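Local coordinates for protein fimbrial subunit type 1 (Actinomyces oris, PDB 3UXF) that serves as the major structural subunit of a fimbria that is anchored to the cell-wall peptidoglycan on the bacterial surface, at residues L45-C50 / V77-T82; E153-T158 / V174-K179; N180-V185 / S208-D213. All coordinates share one frame; numbering follows the deposited sequence.

Overall arrangement
The three contacts follow one another along the chain and lie on the same side of its centre. Interactions 1 and 2, with centres about 8 Å apart, both join the two facing sheets of the N-terminal pilin domain. Strands 44-48 and 170-176 are parallel neighbours in one sheet, while strands 78-84 and 155-159 belong to the other. Backbone hydrogen bonds join strands 44-48 and 170-176 edge to edge, with Thr46 N 2.8 Å from Val174 O. Interaction 3, about 17 Å from interaction 2 and 19 Å from interaction 1 between centres, lies where the chain leaves this sandwich and enters the next sheet through strand 185-190. Together they trace the N-terminal sandwich and its junction with the middle of the elongated pilin.

Interaction 1 of 3, residues L45-C50 / V77-T82; sequences LTVHKC and VEFTIT
Leu45, Val47 and Lys49 pack across the interior of a beta sandwich against Ile81, Phe79 and Val77, a buried apolar contact between the two sheets of the N-terminal pilin domain. Strand 44-48 lies inside a mixed sheet, flanked by strands 125-128 and 170-176; next in the chain, Cys50 is tied to Cys71 by a disulfide. Strand 78-84 lies inside the facing antiparallel sheet, between 114-119 and 136-144. The segments run roughly antiparallel, 152° apart end to end. No hydrogen bond links them, and the CA atoms of Val47 and Phe79 remain 8.2 Å apart, a spacing filled by side chains.

Phe79 takes the largest share of the contact. Val47 places CG1 over the centre of one ring face, a CH-pi contact 3.8 Å from the Phe79 centroid. That methyl is anti to the backbone N of Val47 (chi1 -176°), which directs it from its strand onto the ring. Lys49 meets the same ring at the edge, near its plane, so the face and one margin are taken by different residues. At one end, Leu45 CD2 slides past Ile81 CG2 at 3.8 Å, the two side chains pointing in opposite directions.

The aliphatic part of Lys49 serves as core packing, while its NZ forms a salt bridge with Glu142 and a hydrogen bond with Ile150 O, so the buried ammonium is not left without partners. Lys49 CG lies 4.0 Å from Val77 CG2, and beyond it a bend at chi2 (70°) sets Lys49 CD 4.0 Å from Phe79 CZ.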
ATOM      1  N   LEU A  45     -18.328 -13.191 -26.589  1.00 12.39           N
ATOM      2  CA  LEU A  45     -18.332 -12.575 -25.263  1.00 12.31           C
ATOM      3  C   LEU A  45     -16.894 -12.178 -24.972  1.00 11.12           C
ATOM      4  O   LEU A  45     -16.046 -13.042 -24.965  1.00 14.40           O
ATOM      5  CB  LEU A  45     -18.811 -13.572 -24.213  1.00 12.56           C
ATOM      6  CG  LEU A  45     -18.639 -13.054 -22.779  1.00 12.48           C
ATOM      7  CD1 LEU A  45     -19.419 -11.762 -22.548  1.00 15.81           C
ATOM      8  CD2 LEU A  45     -19.042 -14.160 -21.774  1.00 17.08           C
ATOM      9  N   THR A  46     -16.634 -10.900 -24.717  1.00 12.75           N
ATOM     10  CA  THR A  46     -15.264 -10.431 -24.483  1.00 13.67           C
ATOM     11  C   THR A  46     -15.221  -9.853 -23.080  1.00 12.99           C
ATOM     12  O   THR A  46     -15.914  -8.882 -22.785  1.00 13.69           O
ATOM     13  CB  THR A  46     -14.883  -9.361 -25.496  1.00 13.47           C
ATOM     14  OG1 THR A  46     -14.942  -9.937 -26.808  1.00 15.65           O
ATOM     15  CG2 THR A  46     -13.424  -8.893 -25.268  1.00 14.80           C
ATOM     16  N   VAL A  47     -14.454 -10.488 -22.201  1.00 13.46           N
ATOM     17  CA  VAL A  47     -14.327 -10.026 -20.809  1.00 13.91           C
ATOM     18  C   VAL A  47     -13.020  -9.231 -20.693  1.00 13.60           C
ATOM     19  O   VAL A  47     -11.981  -9.731 -21.097  1.00 15.10           O
ATOM     20  CB  VAL A  47     -14.297 -11.259 -19.875  1.00 14.64           C
ATOM     21  CG1 VAL A  47     -14.256 -10.851 -18.366  1.00 16.58           C
ATOM     22  CG2 VAL A  47     -15.530 -12.142 -20.136  1.00 17.03           C
ATOM     23  N   HIS A  48     -13.110  -7.993 -20.200  1.00 14.82           N
ATOM     24  CA  HIS A  48     -11.944  -7.110 -20.092  1.00 16.54           C
ATOM     25  C   HIS A  48     -11.453  -7.144 -18.636  1.00 14.19           C
ATOM     26  O   HIS A  48     -12.163  -6.684 -17.742  1.00 16.92           O
ATOM     27  CB  HIS A  48     -12.356  -5.692 -20.451  1.00 18.55           C
ATOM     28  CG  HIS A  48     -12.723  -5.516 -21.895  1.00 18.50           C
ATOM     29  ND1 HIS A  48     -11.940  -4.810 -22.785  1.00 20.70           N
ATOM     30  CD2 HIS A  48     -13.788  -5.966 -22.608  1.00 18.05           C
ATOM     31  CE1 HIS A  48     -12.500  -4.835 -23.982  1.00 23.14           C
ATOM     32  NE2 HIS A  48     -13.621  -5.530 -23.899  1.00 19.30           N
ATOM     33  N   LYS A  49     -10.266  -7.717 -18.409  1.00 14.41           N
ATOM     34  CA  LYS A  49      -9.718  -7.828 -17.060  1.00 16.74           C
ATOM     35  C   LYS A  49      -8.721  -6.686 -16.837  1.00 20.12           C
ATOM     36  O   LYS A  49      -7.740  -6.548 -17.572  1.00 20.23           O
ATOM     37  CB  LYS A  49      -9.043  -9.188 -16.874  1.00 16.30           C
ATOM     38  CG  LYS A  49      -8.365  -9.352 -15.485  1.00 16.71           C
ATOM     39  CD  LYS A  49      -9.402  -9.458 -14.367  1.00 16.31           C
ATOM     40  CE  LYS A  49      -8.677  -9.509 -12.980  1.00 13.89           C
ATOM     41  NZ  LYS A  49      -9.672  -9.701 -11.913  1.00 15.74           N
ATOM     42  N   CYS A  50      -9.018  -5.869 -15.829  1.00 16.48           N
ATOM     43  CA  CYS A  50      -8.275  -4.639 -15.548  1.00 20.90           C
ATOM     44  C   CYS A  50      -7.858  -4.628 -14.087  1.00 22.43           C
ATOM     45  O   CYS A  50      -8.549  -5.165 -13.237  1.00 21.56           O
ATOM     46  CB  CYS A  50      -9.180  -3.428 -15.814  1.00 26.10           C
ATOM     47  SG  CYS A  50      -9.897  -3.385 -17.490  1.00 29.71           S
ATOM     48  N   VAL A  77      -5.137 -14.524 -16.376  1.00 16.28           N
ATOM     49  CA  VAL A  77      -6.301 -14.731 -15.543  1.00 16.22           C
ATOM     50  C   VAL A  77      -7.262 -15.631 -16.318  1.00 15.79           C
ATOM     51  O   VAL A  77      -7.539 -15.348 -17.464  1.00 18.93           O
ATOM     52  CB  VAL A  77      -6.996 -13.405 -15.255  1.00 16.55           C
ATOM     53  CG1 VAL A  77      -8.264 -13.638 -14.495  1.00 17.62           C
ATOM     54  CG2 VAL A  77      -6.049 -12.494 -14.438  1.00 17.99           C
ATOM     55  N   GLU A  78      -7.737 -16.689 -15.689  1.00 14.84           N
ATOM     56  CA  GLU A  78      -8.671 -17.595 -16.382  1.00 16.16           C
ATOM     57  C   GLU A  78     -10.110 -17.239 -16.038  1.00 17.27           C
ATOM     58  O   GLU A  78     -10.446 -17.085 -14.859  1.00 16.38           O
ATOM     59  CB  GLU A  78      -8.406 -19.027 -15.949  1.00 18.12           C
ATOM     60  CG  GLU A  78      -9.289 -20.014 -16.655  1.00 18.06           C
ATOM     61  CD  GLU A  78      -9.159 -21.397 -16.046  1.00 22.74           C
ATOM     62  OE1 GLU A  78      -9.837 -21.698 -15.042  1.00 22.47           O
ATOM     63  OE2 GLU A  78      -8.339 -22.182 -16.574  1.00 30.54           O
ATOM     64  N   PHE A  79     -10.970 -17.131 -17.056  1.00 15.12           N
ATOM     65  CA  PHE A  79     -12.412 -17.008 -16.866  1.00 16.24           C
ATOM     66  C   PHE A  79     -13.091 -18.248 -17.366  1.00 15.83           C
ATOM     67  O   PHE A  79     -12.686 -18.799 -18.380  1.00 17.44           O
ATOM     68  CB  PHE A  79     -12.969 -15.787 -17.605  1.00 13.52           C
ATOM     69  CG  PHE A  79     -12.680 -14.501 -16.885  1.00 12.88           C
ATOM     70  CD1 PHE A  79     -13.548 -14.050 -15.929  1.00 15.55           C
ATOM     71  CD2 PHE A  79     -11.528 -13.782 -17.152  1.00 16.10           C
ATOM     72  CE1 PHE A  79     -13.286 -12.862 -15.212  1.00 14.30           C
ATOM     73  CE2 PHE A  79     -11.254 -12.613 -16.432  1.00 15.00           C
ATOM     74  CZ  PHE A  79     -12.167 -12.141 -15.497  1.00 16.27           C
ATOM     75  N   THR A  80     -14.086 -18.687 -16.621  1.00 13.93           N
ATOM     76  CA  THR A  80     -14.943 -19.781 -17.044  1.00 13.39           C
ATOM     77  C   THR A  80     -16.344 -19.224 -17.278  1.00 17.38           C
ATOM     78  O   THR A  80     -16.853 -18.452 -16.476  1.00 16.54           O
ATOM     79  CB  THR A  80     -14.996 -20.852 -15.980  1.00 15.88           C
ATOM     80  OG1 THR A  80     -13.700 -21.436 -15.863  1.00 17.80           O
ATOM     81  CG2 THR A  80     -16.007 -21.932 -16.370  1.00 17.50           C
ATOM     82  N   ILE A  81     -16.979 -19.622 -18.374  1.00 14.24           N
ATOM     83  CA  ILE A  81     -18.386 -19.306 -18.549  1.00 14.95           C
ATOM     84  C   ILE A  81     -19.204 -20.587 -18.465  1.00 13.45           C
ATOM     85  O   ILE A  81     -18.795 -21.623 -19.010  1.00 15.96           O
ATOM     86  CB  ILE A  81     -18.647 -18.525 -19.861  1.00 12.85           C
ATOM     87  CG1 ILE A  81     -18.290 -19.353 -21.103  1.00 15.18           C
ATOM     88  CG2 ILE A  81     -17.825 -17.248 -19.858  1.00 16.77           C
ATOM     89  CD1 ILE A  81     -18.691 -18.666 -22.427  1.00 13.04           C
ATOM     90  N   THR A  82     -20.350 -20.526 -17.792  1.00 13.89           N
ATOM     91  CA  THR A  82     -21.216 -21.699 -17.714  1.00 13.17           C
ATOM     92  C   THR A  82     -22.599 -21.333 -18.245  1.00 12.88           C
ATOM     93  O   THR A  82     -23.208 -20.380 -17.755  1.00 13.16           O
ATOM     94  CB  THR A  82     -21.354 -22.178 -16.272  1.00 16.68           C
ATOM     95  OG1 THR A  82     -20.047 -22.483 -15.766  1.00 18.06           O
ATOM     96  CG2 THR A  82     -22.245 -23.418 -16.208  1.00 18.19           C
TER

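Interaction 2 of 3, residues E153-T158 / V174-K179; sequences EDFVVT and VHVYPK
Glu153 N donates a hydrogen bond to Lys179 O at 2.8 Å, approaching almost straight along the C=O axis (176°). Beside it a water closes the other half of the pair: it donates to Glu153 O and accepts from Lys179 N at 3.0 Å. The two residues thus resemble a hydrogen-bonded antiparallel pair in which a water stands in for one bond. Their side chains lie alongside and point the same way, but the charged ends stay apart, with Glu153 OE1 6.3 Å from Lys179 NZ.

Beyond this pinch the segments diverge, and apolar side chains fill the gap. The CA-CB bond of Phe155 points toward segment 174-179, and chi1 (65°), with CG between backbone N and carbonyl carbon, lays the ring against Val176 and Pro178. Phe155 CZ meets Val176 CG2 at 3.5 Å and Phe155 CE2 meets Pro178 CB at 3.8 Å, both obliquely. Further along, Val157 CG2 faces two valines, 3.8 Å from Val174 CG1 and 3.9 Å from Val176 CG1. Val157 also touches Leu45, and Val176 and Pro178 touch Val47, continuing the core into strand 44-48.

Strand 155-159 is an edge strand of its antiparallel sheet, whereas strand 170-176 belongs to the mixed sheet opposite. Side chains packed between two sheets, with the chains drawing together into a backbone bond at one end, form the arrangement of a beta sandwich, here that of the pilin domain.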
ATOM      1  N   GLU A 153     -15.733 -10.179  -9.463  1.00 19.13           N
ATOM      2  CA  GLU A 153     -16.967 -10.748  -8.931  1.00 19.30           C
ATOM      3  C   GLU A 153     -17.648 -11.562 -10.007  1.00 18.54           C
ATOM      4  O   GLU A 153     -17.622 -11.159 -11.151  1.00 17.96           O
ATOM      5  CB  GLU A 153     -17.922  -9.647  -8.516  1.00 23.80           C
ATOM      6  CG  GLU A 153     -17.422  -8.877  -7.298  1.00 31.43           C
ATOM      7  CD  GLU A 153     -18.514  -8.056  -6.620  1.00 46.73           C
ATOM      8  OE1 GLU A 153     -19.420  -7.530  -7.333  1.00 43.60           O
ATOM      9  OE2 GLU A 153     -18.453  -7.939  -5.366  1.00 47.96           O
ATOM     10  N   ASP A 154     -18.241 -12.680  -9.627  1.00 15.16           N
ATOM     11  CA  ASP A 154     -19.049 -13.468 -10.574  1.00 14.35           C
ATOM     12  C   ASP A 154     -20.194 -12.606 -11.101  1.00 17.13           C
ATOM     13  O   ASP A 154     -20.756 -11.746 -10.386  1.00 18.40           O
ATOM     14  CB  ASP A 154     -19.677 -14.693  -9.902  1.00 16.48           C
ATOM     15  CG  ASP A 154     -18.671 -15.771  -9.506  1.00 19.49           C
ATOM     16  OD1 ASP A 154     -17.481 -15.705  -9.862  1.00 20.84           O
ATOM     17  OD2 ASP A 154     -19.135 -16.732  -8.853  1.00 25.43           O
ATOM     18  N   PHE A 155     -20.620 -12.888 -12.330  1.00 15.02           N
ATOM     19  CA  PHE A 155     -21.712 -12.123 -12.883  1.00 16.37           C
ATOM     20  C   PHE A 155     -22.418 -12.930 -13.957  1.00 13.99           C
ATOM     21  O   PHE A 155     -21.898 -13.966 -14.401  1.00 15.59           O
ATOM     22  CB  PHE A 155     -21.221 -10.774 -13.413  1.00 19.12           C
ATOM     23  CG  PHE A 155     -20.275 -10.877 -14.576  1.00 18.29           C
ATOM     24  CD1 PHE A 155     -20.748 -10.774 -15.879  1.00 19.34           C
ATOM     25  CD2 PHE A 155     -18.910 -11.050 -14.372  1.00 16.81           C
ATOM     26  CE1 PHE A 155     -19.894 -10.865 -16.951  1.00 19.13           C
ATOM     27  CE2 PHE A 155     -18.048 -11.128 -15.435  1.00 17.96           C
ATOM     28  CZ  PHE A 155     -18.542 -11.040 -16.747  1.00 18.42           C
ATOM     29  N   VAL A 156     -23.622 -12.484 -14.307  1.00 15.85           N
ATOM     30  CA  VAL A 156     -24.424 -13.138 -15.330  1.00 16.25           C
ATOM     31  C   VAL A 156     -24.483 -12.221 -16.537  1.00 15.73           C
ATOM     32  O   VAL A 156     -24.670 -10.997 -16.390  1.00 16.72           O
ATOM     33  CB  VAL A 156     -25.834 -13.402 -14.817  1.00 16.61           C
ATOM     34  CG1 VAL A 156     -26.736 -13.936 -15.953  1.00 17.49           C
ATOM     35  CG2 VAL A 156     -25.795 -14.392 -13.675  1.00 20.60           C
ATOM     36  N   VAL A 157     -24.336 -12.794 -17.733  1.00 14.63           N
ATOM     37  CA  VAL A 157     -24.431 -12.022 -18.954  1.00 15.54           C
ATOM     38  C   VAL A 157     -25.388 -12.736 -19.907  1.00 12.76           C
ATOM     39  O   VAL A 157     -25.530 -13.965 -19.831  1.00 14.59           O
ATOM     40  CB  VAL A 157     -23.046 -11.857 -19.579  1.00 17.50           C
ATOM     41  CG1 VAL A 157     -22.482 -13.180 -20.072  1.00 14.47           C
ATOM     42  CG2 VAL A 157     -23.059 -10.788 -20.659  1.00 15.05           C
ATOM     43  N   THR A 158     -26.078 -11.983 -20.759  1.00 13.18           N
ATOM     44  CA  THR A 158     -26.882 -12.591 -21.804  1.00 12.22           C
ATOM     45  C   THR A 158     -26.247 -12.305 -23.168  1.00 12.25           C
ATOM     46  O   THR A 158     -25.725 -11.208 -23.390  1.00 11.92           O
ATOM     47  CB  THR A 158     -28.348 -12.076 -21.804  1.00 14.37           C
ATOM     48  OG1 THR A 158     -28.433 -10.661 -22.035  1.00 13.21           O
ATOM     49  CG2 THR A 158     -29.000 -12.349 -20.465  1.00 13.03           C
ATOM     50  N   VAL A 174     -20.989  -9.145 -27.068  1.00 12.69           N
ATOM     51  CA  VAL A 174     -21.014  -8.448 -25.798  1.00 14.32           C
ATOM     52  C   VAL A 174     -19.641  -8.277 -25.165  1.00 11.84           C
ATOM     53  O   VAL A 174     -18.827  -9.194 -25.157  1.00 13.19           O
ATOM     54  CB  VAL A 174     -21.961  -9.157 -24.812  1.00 13.83           C
ATOM     55  CG1 VAL A 174     -21.957  -8.459 -23.468  1.00 15.90           C
ATOM     56  CG2 VAL A 174     -23.366  -9.211 -25.387  1.00 14.90           C
ATOM     57  N   HIS A 175     -19.406  -7.082 -24.638  1.00 13.19           N
ATOM     58  CA  HIS A 175     -18.172  -6.766 -23.942  1.00 13.23           C
ATOM     59  C   HIS A 175     -18.518  -6.458 -22.499  1.00 12.71           C
ATOM     60  O   HIS A 175     -19.423  -5.677 -22.229  1.00 15.67           O
ATOM     61  CB  HIS A 175     -17.489  -5.559 -24.577  1.00 14.86           C
ATOM     62  CG  HIS A 175     -16.873  -5.851 -25.907  1.00 18.26           C
ATOM     63  ND1 HIS A 175     -15.513  -5.973 -26.085  1.00 20.07           N
ATOM     64  CD2 HIS A 175     -17.431  -6.056 -27.122  1.00 18.35           C
ATOM     65  CE1 HIS A 175     -15.260  -6.238 -27.353  1.00 20.76           C
ATOM     66  NE2 HIS A 175     -16.407  -6.294 -28.004  1.00 19.65           N
ATOM     67  N   VAL A 176     -17.803  -7.078 -21.572  1.00 14.76           N
ATOM     68  CA  VAL A 176     -18.056  -6.846 -20.160  1.00 13.85           C
ATOM     69  C   VAL A 176     -16.777  -6.466 -19.422  1.00 15.67           C
ATOM     70  O   VAL A 176     -15.704  -6.991 -19.705  1.00 15.20           O
ATOM     71  CB  VAL A 176     -18.712  -8.071 -19.488  1.00 14.73           C
ATOM     72  CG1 VAL A 176     -20.136  -8.245 -19.984  1.00 17.70           C
ATOM     73  CG2 VAL A 176     -17.899  -9.322 -19.753  1.00 19.42           C
ATOM     74  N   TYR A 177     -16.911  -5.539 -18.481  1.00 17.37           N
ATOM     75  CA  TYR A 177     -15.797  -5.086 -17.660  1.00 19.79           C
ATOM     76  C   TYR A 177     -16.130  -5.400 -16.210  1.00 17.65           C
ATOM     77  O   TYR A 177     -16.727  -4.585 -15.512  1.00 23.36           O
ATOM     78  CB  TYR A 177     -15.576  -3.582 -17.839  1.00 19.54           C
ATOM     79  CG  TYR A 177     -15.246  -3.176 -19.257  1.00 21.48           C
ATOM     80  CD1 TYR A 177     -13.942  -2.881 -19.630  1.00 20.39           C
ATOM     81  CD2 TYR A 177     -16.236  -3.091 -20.222  1.00 19.46           C
ATOM     82  CE1 TYR A 177     -13.637  -2.512 -20.923  1.00 23.93           C
ATOM     83  CE2 TYR A 177     -15.941  -2.724 -21.516  1.00 22.17           C
ATOM     84  CZ  TYR A 177     -14.641  -2.433 -21.862  1.00 25.38           C
ATOM     85  OH  TYR A 177     -14.343  -2.070 -23.152  1.00 26.06           O
ATOM     86  N   PRO A 178     -15.759  -6.597 -15.769  1.00 19.41           N
ATOM     87  CA  PRO A 178     -16.096  -7.055 -14.419  1.00 21.49           C
ATOM     88  C   PRO A 178     -15.475  -6.205 -13.319  1.00 23.93           C
ATOM     89  O   PRO A 178     -14.434  -5.581 -13.509  1.00 23.98           O
ATOM     90  CB  PRO A 178     -15.536  -8.478 -14.378  1.00 20.72           C
ATOM     91  CG  PRO A 178     -14.504  -8.519 -15.431  1.00 21.80           C
ATOM     92  CD  PRO A 178     -14.948  -7.582 -16.501  1.00 17.50           C
ATOM     93  N   LYS A 179     -16.136  -6.198 -12.170  1.00 19.91           N
ATOM     94  CA  LYS A 179     -15.699  -5.435 -11.011  1.00 23.30           C
ATOM     95  C   LYS A 179     -14.821  -6.275 -10.085  1.00 19.60           C
ATOM     96  O   LYS A 179     -15.099  -7.447  -9.841  1.00 20.48           O
ATOM     97  CB  LYS A 179     -16.948  -4.961 -10.243  1.00 25.00           C
ATOM     98  CG  LYS A 179     -16.647  -4.171  -8.958  1.00 38.46           C
ATOM     99  CD  LYS A 179     -17.893  -4.025  -8.049  1.00 43.05           C
ATOM    100  CE  LYS A 179     -18.527  -2.636  -8.159  1.00 56.79           C
ATOM    101  NZ  LYS A 179     -17.566  -1.524  -7.863  1.00 56.69           N
TER
HETATM  102  O   HOH W   1     -18.023  -8.479 -11.978  1.00 23.71           O

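Interaction 3 of 3, residues N180-V185 / S208-D213; sequences NTLSGV and SIPKVD
Leu182 lies across Ser208 and Pro210, its CB 3.6 Å from Ser208 CB. With CG anti to the carbonyl carbon (chi1 -57°), the branch is carried on past the serine. Its CD2 methyl rests against the Ile209-Pro210 peptide, 3.7 Å from Pro210 N. Ile344 and Leu320 also touch Leu182, so the leucine is buried among several parts of the fold.

Ser208 directs its side chain toward the other segment, where Ser183 OG donates a hydrogen bond to Ser208 OG at 2.8 Å. Gly184 N donates to the same Ser208 OG at 3.0 Å, with a bent N-H...O angle of 143°. Lys295 NZ is hydrogen-bonded to both hydroxyls, so this small polar cluster is gripped from a third strand, 295-302.

The cluster sits at the open end of a beta hairpin, where strand 185-190 begins and its antiparallel partner 201-208 finishes. Ser208 N donates to Gly184 O at 3.0 Å, carrying the hairpin's backbone pairing up to the segment that arrives from the N-terminal sandwich. At the backbone angles of Gly184 (phi 157°) a CB would be jammed against Ser183 O, so the position suits a residue with no side chain.

Farther along, the backbones separate and two waters span the distance. Thr181 O accepts a hydrogen bond from each. One water also donates to Ile209 O at 2.7 Å; the other accepts from Lys211 N at 2.9 Å.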
ATOM      1  N   ASN A 180     -13.783  -5.651  -9.522  1.00 17.62           N
ATOM      2  CA  ASN A 180     -13.014  -6.313  -8.480  1.00 17.79           C
ATOM      3  C   ASN A 180     -13.804  -6.639  -7.222  1.00 16.79           C
ATOM      4  O   ASN A 180     -14.600  -5.827  -6.734  1.00 20.32           O
ATOM      5  CB  ASN A 180     -11.849  -5.421  -8.085  1.00 20.38           C
ATOM      6  CG  ASN A 180     -10.721  -5.463  -9.066  1.00 19.58           C
ATOM      7  OD1 ASN A 180     -10.657  -6.330  -9.939  1.00 19.84           O
ATOM      8  ND2 ASN A 180      -9.765  -4.558  -8.886  1.00 21.70           N
ATOM      9  N   THR A 181     -13.560  -7.808  -6.653  1.00 19.36           N
ATOM     10  CA  THR A 181     -14.196  -8.178  -5.406  1.00 18.71           C
ATOM     11  C   THR A 181     -13.681  -7.378  -4.228  1.00 22.13           C
ATOM     12  O   THR A 181     -14.356  -7.298  -3.199  1.00 24.80           O
ATOM     13  CB  THR A 181     -13.921  -9.647  -5.050  1.00 23.19           C
ATOM     14  OG1 THR A 181     -12.512  -9.905  -5.101  1.00 20.97           O
ATOM     15  CG2 THR A 181     -14.644 -10.573  -6.029  1.00 24.80           C
ATOM     16  N   LEU A 182     -12.481  -6.837  -4.366  1.00 18.24           N
ATOM     17  CA  LEU A 182     -11.871  -6.068  -3.271  1.00 18.30           C
ATOM     18  C   LEU A 182     -11.465  -4.719  -3.787  1.00 19.06           C
ATOM     19  O   LEU A 182     -10.850  -4.617  -4.842  1.00 19.89           O
ATOM     20  CB  LEU A 182     -10.613  -6.782  -2.738  1.00 17.51           C
ATOM     21  CG  LEU A 182     -10.825  -8.214  -2.243  1.00 19.11           C
ATOM     22  CD1 LEU A 182      -9.491  -8.862  -1.851  1.00 18.36           C
ATOM     23  CD2 LEU A 182     -11.794  -8.284  -1.052  1.00 22.31           C
ATOM     24  N   SER A 183     -11.768  -3.674  -3.025  1.00 18.50           N
ATOM     25  CA  SER A 183     -11.457  -2.327  -3.449  1.00 21.40           C
ATOM     26  C   SER A 183      -9.991  -1.979  -3.340  1.00 24.04           C
ATOM     27  O   SER A 183      -9.530  -1.057  -4.006  1.00 28.00           O
ATOM     28  CB  SER A 183     -12.291  -1.327  -2.662  1.00 28.33           C
ATOM     29  OG  SER A 183     -12.106  -1.537  -1.272  1.00 27.76           O
ATOM     30  N   GLY A 184      -9.244  -2.697  -2.503  1.00 22.75           N
ATOM     31  CA  GLY A 184      -7.817  -2.452  -2.474  1.00 25.30           C
ATOM     32  C   GLY A 184      -7.097  -2.849  -1.202  1.00 19.31           C
ATOM     33  O   GLY A 184      -7.720  -3.223  -0.200  1.00 17.71           O
ATOM     34  N   VAL A 185      -5.776  -2.793  -1.282  1.00 17.29           N
ATOM     35  CA  VAL A 185      -4.922  -2.975  -0.128  1.00 13.62           C
ATOM     36  C   VAL A 185      -3.935  -1.829  -0.168  1.00 16.38           C
ATOM     37  O   VAL A 185      -3.474  -1.437  -1.241  1.00 18.93           O
ATOM     38  CB  VAL A 185      -4.206  -4.327  -0.144  1.00 17.46           C
ATOM     39  CG1 VAL A 185      -5.235  -5.481  -0.107  1.00 18.94           C
ATOM     40  CG2 VAL A 185      -3.294  -4.448  -1.361  1.00 20.20           C
ATOM     41  N   SER A 208      -8.997  -4.518   2.141  1.00 14.02           N
ATOM     42  CA  SER A 208     -10.394  -4.914   1.921  1.00 14.53           C
ATOM     43  C   SER A 208     -10.697  -6.275   2.532  1.00 13.35           C
ATOM     44  O   SER A 208      -9.798  -7.130   2.704  1.00 14.29           O
ATOM     45  CB  SER A 208     -10.696  -4.950   0.414  1.00 14.71           C
ATOM     46  OG  SER A 208     -10.674  -3.646  -0.099  1.00 19.42           O
ATOM     47  N   ILE A 209     -11.980  -6.503   2.822  1.00 14.35           N
ATOM     48  CA  ILE A 209     -12.456  -7.763   3.377  1.00 15.20           C
ATOM     49  C   ILE A 209     -13.459  -8.346   2.367  1.00 16.89           C
ATOM     50  O   ILE A 209     -14.338  -7.629   1.910  1.00 18.50           O
ATOM     51  CB  ILE A 209     -13.197  -7.500   4.699  1.00 14.08           C
ATOM     52  CG1 ILE A 209     -12.213  -6.910   5.736  1.00 12.27           C
ATOM     53  CG2 ILE A 209     -13.789  -8.756   5.235  1.00 17.49           C
ATOM     54  CD1 ILE A 209     -12.909  -6.317   6.964  1.00 13.44           C
ATOM     55  N   PRO A 210     -13.307  -9.623   1.999  1.00 17.26           N
ATOM     56  CA  PRO A 210     -14.292 -10.201   1.060  1.00 18.37           C
ATOM     57  C   PRO A 210     -15.712 -10.162   1.613  1.00 20.80           C
ATOM     58  O   PRO A 210     -15.897 -10.360   2.796  1.00 18.25           O
ATOM     59  CB  PRO A 210     -13.847 -11.664   0.937  1.00 19.47           C
ATOM     60  CG  PRO A 210     -12.410 -11.654   1.309  1.00 19.99           C
ATOM     61  CD  PRO A 210     -12.216 -10.560   2.315  1.00 17.07           C
ATOM     62  N   LYS A 211     -16.697  -9.944   0.741  1.00 21.85           N
ATOM     63  CA  LYS A 211     -18.097 -10.076   1.154  1.00 26.56           C
ATOM     64  C   LYS A 211     -18.561 -11.522   0.977  1.00 21.24           C
ATOM     65  O   LYS A 211     -18.503 -12.055  -0.131  1.00 28.67           O
ATOM     66  CB  LYS A 211     -18.967  -9.141   0.339  1.00 23.60           C
ATOM     67  CG  LYS A 211     -20.441  -9.091   0.818  1.00 25.45           C
ATOM     68  CD  LYS A 211     -21.235  -8.095  -0.029  1.00 31.22           C
ATOM     69  CE  LYS A 211     -22.685  -7.914   0.479  1.00 35.84           C
ATOM     70  NZ  LYS A 211     -23.393  -6.820  -0.267  1.00 38.48           N
ATOM     71  N   VAL A 212     -18.946 -12.177   2.064  1.00 19.74           N
ATOM     72  CA  VAL A 212     -19.458 -13.547   2.004  1.00 21.31           C
ATOM     73  C   VAL A 212     -20.883 -13.510   2.560  1.00 24.57           C
ATOM     74  O   VAL A 212     -21.259 -12.514   3.167  1.00 21.19           O
ATOM     75  CB  VAL A 212     -18.620 -14.547   2.814  1.00 21.77           C
ATOM     76  CG1 VAL A 212     -17.161 -14.579   2.300  1.00 21.46           C
ATOM     77  CG2 VAL A 212     -18.664 -14.219   4.309  1.00 21.80           C
ATOM     78  N   ASP A 213     -21.661 -14.582   2.349  1.00 23.71           N
ATOM     79  CA  ASP A 213     -23.075 -14.610   2.741  1.00 23.93           C
ATOM     80  C   ASP A 213     -23.197 -14.962   4.202  1.00 22.88           C
ATOM     81  O   ASP A 213     -23.500 -16.106   4.591  1.00 22.41           O
ATOM     82  CB  ASP A 213     -23.862 -15.607   1.868  1.00 24.68           C
ATOM     83  CG  ASP A 213     -25.284 -15.838   2.379  1.00 31.96           C
ATOM     84  OD1 ASP A 213     -25.866 -14.921   3.016  1.00 29.63           O
ATOM     85  OD2 ASP A 213     -25.816 -16.949   2.139  1.00 36.08           O
TER
HETATM   86  O   HOH W   2     -14.900  -6.326  -0.377  1.00 24.70           O
HETATM   87  O   HOH W   3     -16.123  -9.123  -1.970  1.00 25.79           O